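Local atomic coordinates of GH86A beta-porphyranase (Bacteroides plebeius, PDB entry 4AW7), a protein that cleaves the sulfated red-seaweed polysaccharide porphyran at the linkages between beta-D-galactose and alpha-L-galactose-6-sulfate, releasing mostly disaccharides. Residues 38-43 with 367-372. Residues are numbered along the deposited sequence; the frame is centred on the assembly and turned at random.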
# COMPACT_ATOMS: atom_id res chain seq x y z
N LEU A 38 12.90 -0.39 9.74
CA LEU A 38 12.27 0.08 8.51
C LEU A 38 12.95 -0.55 7.31
O LEU A 38 14.19 -0.51 7.18
CB LEU A 38 12.38 1.60 8.41
CG LEU A 38 11.72 2.24 7.19
CD1 LEU A 38 10.20 1.97 7.15
CD2 LEU A 38 11.97 3.73 7.19
N ASP A 39 12.17 -1.14 6.42
CA ASP A 39 12.68 -1.68 5.18
C ASP A 39 12.42 -0.64 4.10
O ASP A 39 11.32 -0.56 3.54
CB ASP A 39 12.03 -3.04 4.84
CG ASP A 39 12.66 -3.70 3.66
OD1 ASP A 39 13.27 -2.98 2.86
OD2 ASP A 39 12.51 -4.95 3.55
N ARG A 40 13.43 0.17 3.81
CA ARG A 40 13.25 1.23 2.82
C ARG A 40 12.81 0.67 1.47
O ARG A 40 12.06 1.33 0.75
CB ARG A 40 14.52 2.05 2.67
CG ARG A 40 14.84 2.95 3.84
CD ARG A 40 16.11 3.79 3.57
NE ARG A 40 15.99 4.58 2.36
CZ ARG A 40 15.41 5.76 2.28
NH1 ARG A 40 14.94 6.37 3.36
NH2 ARG A 40 15.29 6.37 1.10
N SER A 41 13.31 -0.52 1.11
CA SER A 41 12.99 -1.12 -0.17
C SER A 41 11.53 -1.50 -0.34
O SER A 41 11.10 -1.84 -1.42
CB SER A 41 13.86 -2.33 -0.45
OG SER A 41 13.38 -3.49 0.23
N LYS A 42 10.78 -1.49 0.75
CA LYS A 42 9.33 -1.71 0.67
C LYS A 42 8.53 -0.48 0.34
O LYS A 42 7.35 -0.61 0.04
CB LYS A 42 8.80 -2.41 1.95
CG LYS A 42 9.27 -3.85 2.06
CD LYS A 42 8.74 -4.58 3.26
CE LYS A 42 9.09 -6.07 3.23
NZ LYS A 42 8.36 -6.80 4.31
N TYR A 43 9.16 0.70 0.34
CA TYR A 43 8.48 1.99 0.25
C TYR A 43 9.06 2.98 -0.73
O TYR A 43 8.33 3.56 -1.54
CB TYR A 43 8.39 2.66 1.65
CG TYR A 43 7.73 1.76 2.66
CD1 TYR A 43 6.35 1.49 2.58
CD2 TYR A 43 8.45 1.09 3.62
CE1 TYR A 43 5.75 0.60 3.44
CE2 TYR A 43 7.86 0.19 4.48
CZ TYR A 43 6.50 -0.05 4.40
OH TYR A 43 5.94 -0.99 5.25
N ASN A 367 17.59 9.25 3.92
CA ASN A 367 18.29 8.78 5.12
C ASN A 367 17.43 8.22 6.22
O ASN A 367 17.96 7.68 7.18
CB ASN A 367 19.28 9.84 5.65
CG ASN A 367 20.43 10.09 4.65
OD1 ASN A 367 21.15 9.17 4.32
ND2 ASN A 367 20.54 11.30 4.19
N VAL A 368 16.11 8.30 6.09
CA VAL A 368 15.23 7.79 7.14
C VAL A 368 15.29 6.26 7.14
O VAL A 368 15.00 5.61 6.15
CB VAL A 368 13.77 8.27 6.98
CG1 VAL A 368 12.86 7.63 8.03
CG2 VAL A 368 13.69 9.81 7.03
N LYS A 369 15.66 5.72 8.27
CA LYS A 369 15.81 4.29 8.49
C LYS A 369 16.02 4.04 9.98
O LYS A 369 16.10 5.00 10.78
CB LYS A 369 16.94 3.74 7.65
CG LYS A 369 18.25 4.25 8.10
CD LYS A 369 19.48 3.66 7.39
CE LYS A 369 19.49 3.96 5.95
NZ LYS A 369 20.89 4.18 5.46
N GLY A 370 16.16 2.79 10.35
CA GLY A 370 16.38 2.41 11.72
C GLY A 370 15.28 1.58 12.30
O GLY A 370 14.29 1.26 11.63
N GLU A 371 15.41 1.25 13.57
CA GLU A 371 14.40 0.50 14.29
C GLU A 371 13.26 1.40 14.68
O GLU A 371 13.44 2.51 15.18
CB GLU A 371 14.99 -0.14 15.53
CG GLU A 371 15.94 -1.31 15.17
CD GLU A 371 16.63 -1.92 16.35
OE1 GLU A 371 17.28 -1.16 17.08
OE2 GLU A 371 16.56 -3.15 16.50
N ARG A 372 12.04 0.94 14.47
CA ARG A 372 10.89 1.63 14.98
C ARG A 372 11.03 1.82 16.48
O ARG A 372 11.50 0.92 17.18
CB ARG A 372 9.62 0.83 14.69
CG ARG A 372 9.19 0.87 13.26
CD ARG A 372 8.17 -0.21 12.97
NE ARG A 372 7.59 -0.08 11.63
CZ ARG A 372 8.18 -0.47 10.51
NH1 ARG A 372 9.36 -1.09 10.48
NH2 ARG A 372 7.58 -0.24 9.35
O HOH W 1 16.17 0.42 8.77
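R40 reaches across to the backbone of V368, its NH1 donating a nearly straight hydrogen bond (2.9 Å) to V368 O, which lies in the guanidinium plane. R40 CD already lies 3.3 Å from V368 O, and the bend at chi3 (57°) swings the guanidinium round so that its edge meets that oxygen. Arginine suits the place because its several N-H groups also serve W365 O, through NH1, and Q64 O, through NH2. A leucine in its place would probably leave these carbonyls without their donor and loosen the hold of 38-43 on the turn at V368. L38 N gives a straight hydrogen bond to G370 O (2.9 Å), and one water accepts from G370 N while donating to L38 O. Residues 38-43 belong to the loop leading into the parallel-stranded catalytic barrel, whereas 367-372 runs from just after helix 359-365 into the start of strand 371-377 of the neighbouring beta-sandwich sheet, where the two parts meet. With CG anti to the backbone N (chi1 -178°), L38 places CD2 4.1 Å from V368 CG1, and F387 of strand 382-389 touches both side chains, a setting for branched aliphatic residues. G370 has a phi of 116°, where a CB would jam against K369 O, so glycine is called for. R372 crosses L38 at about a right angle, bringing NH2 to 4.1 Å from L38 CD1 while that nitrogen is hydrogen-bonded to M305 O and Q308 OE1.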